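PDB 1TA9: glycerol dehydrogenase from Schizosaccharomyces pombe, which catalyses the NAD-dependent oxidation of glycerol to dihydroxyacetone for glycerol assimilation and belongs to the iron-containing alcohol dehydrogenase family. Local coordinates for residues I369-L374 with D412-V417. Numbering follows the deposited sequence.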
loop_
_atom_site.group_PDB
_atom_site.type_symbol
_atom_site.label_atom_id
_atom_site.label_comp_id
_atom_site.label_asym_id
_atom_site.label_seq_id
_atom_site.Cartn_x
_atom_site.Cartn_y
_atom_site.Cartn_z
ATOM N N ILE B 369 -29.028 -9.306 16.729
ATOM C CA ILE B 369 -29.003 -8.387 15.597
ATOM C C ILE B 369 -30.263 -8.485 14.751
ATOM O O ILE B 369 -30.341 -7.891 13.678
ATOM C CB ILE B 369 -27.785 -8.631 14.683
ATOM C CG1 ILE B 369 -27.814 -10.057 14.124
ATOM C CG2 ILE B 369 -26.503 -8.364 15.456
ATOM C CD1 ILE B 369 -26.736 -10.326 13.080
ATOM N N THR B 370 -31.246 -9.236 15.236
ATOM C CA THR B 370 -32.510 -9.401 14.525
ATOM C C THR B 370 -33.675 -9.270 15.494
ATOM O O THR B 370 -33.510 -9.459 16.698
ATOM C CB THR B 370 -32.608 -10.785 13.854
ATOM O OG1 THR B 370 -32.473 -11.809 14.847
ATOM C CG2 THR B 370 -31.514 -10.951 12.809
ATOM N N LEU B 371 -34.851 -8.950 14.962
ATOM C CA LEU B 371 -36.052 -8.810 15.785
ATOM C C LEU B 371 -36.392 -10.154 16.425
ATOM O O LEU B 371 -36.910 -10.213 17.544
ATOM C CB LEU B 371 -37.223 -8.318 14.924
ATOM C CG LEU B 371 -37.088 -6.889 14.384
ATOM C CD1 LEU B 371 -38.174 -6.607 13.353
ATOM C CD2 LEU B 371 -37.176 -5.900 15.546
ATOM N N GLU B 372 -36.095 -11.233 15.705
ATOM C CA GLU B 372 -36.350 -12.579 16.201
ATOM C C GLU B 372 -35.572 -12.787 17.500
ATOM O O GLU B 372 -36.134 -13.217 18.505
ATOM C CB GLU B 372 -35.914 -13.622 15.165
ATOM C CG GLU B 372 -36.120 -15.068 15.607
ATOM C CD GLU B 372 -37.561 -15.541 15.454
ATOM O OE1 GLU B 372 -37.942 -16.524 16.124
ATOM O OE2 GLU B 372 -38.312 -14.943 14.654
ATOM N N GLU B 373 -34.281 -12.466 17.476
ATOM C CA GLU B 373 -33.441 -12.636 18.659
ATOM C C GLU B 373 -33.861 -11.711 19.796
ATOM O O GLU B 373 -33.788 -12.089 20.968
ATOM C CB GLU B 373 -31.973 -12.397 18.309
ATOM C CG GLU B 373 -31.453 -13.325 17.228
ATOM C CD GLU B 373 -30.046 -12.980 16.806
ATOM O OE1 GLU B 373 -29.095 -13.553 17.376
ATOM O OE2 GLU B 373 -29.897 -12.116 15.912
ATOM N N LEU B 374 -34.295 -10.501 19.451
ATOM C CA LEU B 374 -34.742 -9.548 20.463
ATOM C C LEU B 374 -35.996 -10.077 21.153
ATOM O O LEU B 374 -36.375 -9.595 22.217
ATOM C CB LEU B 374 -35.052 -8.189 19.833
ATOM C CG LEU B 374 -33.868 -7.339 19.371
ATOM C CD1 LEU B 374 -34.385 -6.028 18.802
ATOM C CD2 LEU B 374 -32.928 -7.073 20.546
ATOM N N ASP B 412 -38.821 2.466 9.785
ATOM C CA ASP B 412 -38.265 1.815 8.598
ATOM C C ASP B 412 -36.864 1.272 8.848
ATOM O O ASP B 412 -36.525 0.164 8.410
ATOM C CB ASP B 412 -38.207 2.795 7.421
ATOM C CG ASP B 412 -39.527 2.912 6.684
ATOM O OD1 ASP B 412 -40.507 2.238 7.074
ATOM O OD2 ASP B 412 -39.576 3.679 5.701
ATOM N N ALA B 413 -36.051 2.059 9.549
ATOM C CA ALA B 413 -34.677 1.669 9.841
ATOM C C ALA B 413 -34.615 0.467 10.783
ATOM O O ALA B 413 -33.725 -0.374 10.664
ATOM C CB ALA B 413 -33.910 2.854 10.437
ATOM N N ILE B 414 -35.551 0.389 11.723
ATOM C CA ILE B 414 -35.586 -0.737 12.650
ATOM C C ILE B 414 -35.828 -2.026 11.858
ATOM O O ILE B 414 -35.190 -3.052 12.111
ATOM C CB ILE B 414 -36.705 -0.561 13.704
ATOM C CG1 ILE B 414 -36.302 0.535 14.698
ATOM C CG2 ILE B 414 -36.969 -1.882 14.420
ATOM C CD1 ILE B 414 -37.383 0.870 15.719
ATOM N N LYS B 415 -36.745 -1.970 10.896
ATOM C CA LYS B 415 -37.039 -3.138 10.074
ATOM C C LYS B 415 -35.906 -3.416 9.094
ATOM O O LYS B 415 -35.618 -4.568 8.784
ATOM C CB LYS B 415 -38.354 -2.943 9.313
ATOM C CG LYS B 415 -39.586 -3.093 10.204
ATOM C CD LYS B 415 -40.890 -2.931 9.434
ATOM C CE LYS B 415 -41.149 -1.476 9.066
ATOM N NZ LYS B 415 -42.519 -1.284 8.482
ATOM N N ALA B 416 -35.262 -2.359 8.609
ATOM C CA ALA B 416 -34.156 -2.519 7.672
ATOM C C ALA B 416 -33.028 -3.300 8.342
ATOM O O ALA B 416 -32.451 -4.206 7.743
ATOM C CB ALA B 416 -33.657 -1.156 7.208
ATOM N N VAL B 417 -32.706 -2.949 9.585
ATOM C CA VAL B 417 -31.656 -3.665 10.303
ATOM C C VAL B 417 -31.985 -5.161 10.305
ATOM O O VAL B 417 -31.136 -5.998 10.006
ATOM C CB VAL B 417 -31.539 -3.179 11.770
ATOM C CG1 VAL B 417 -30.612 -4.103 12.552
ATOM C CG2 VAL B 417 -31.008 -1.744 11.805
#
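Leu371, in the first turn of the short helix 371-374, stands beside helix 407-428, and its CA lies 8.1 Å from CA of Lys415. The contact between the two segments is small: one apolar pair and one methyl against a carbonyl oxygen. Leu371 reaches across with one methyl group, and its CD2 lies 4.2 Å from CG2 of Ile414. The two side chains cross at about a right angle and touch through these two methyl groups. In Ile414 the branch that touches is CG2, which is anti to the backbone N, while CG1 is anti to the carbonyl carbon, beside the backbone N (chi1 -72°). One turn further along the same helix edge, CG1 of Val417 comes to 4.0 Å from the carbonyl O of Ile369. That oxygen takes its hydrogen bond from OG of Ser421, on the same helix as Val417.

The turn at 369-374 is held by its own polar bonds. Thr370 is the N-cap, and its OG1 accepts from N of Glu373 at 3.3 Å. The same hydroxyl donates to OE2 of Glu373 at 2.8 Å, on the anti lone pair of that oxygen. N of Ile369 reaches that OE2 as well, at 3.1 Å, but from above the carboxylate plane. Two donors thus fix the carboxylate, and its other oxygen, OE1, is bonded to N of Phe434.

Asp418 on helix 407-428 accepts from N of Leu371, a direct polar tie just beyond the apolar patch. Tyr339 of helix 333-347 packs on both Leu371 and Val417. Helix 381-391 covers Ile414 through Leu384 and Val387, and Arg284 of a second subunit packs on Leu371. The contact therefore lies buried in the all-helical part of the chain, away from the parallel sheet.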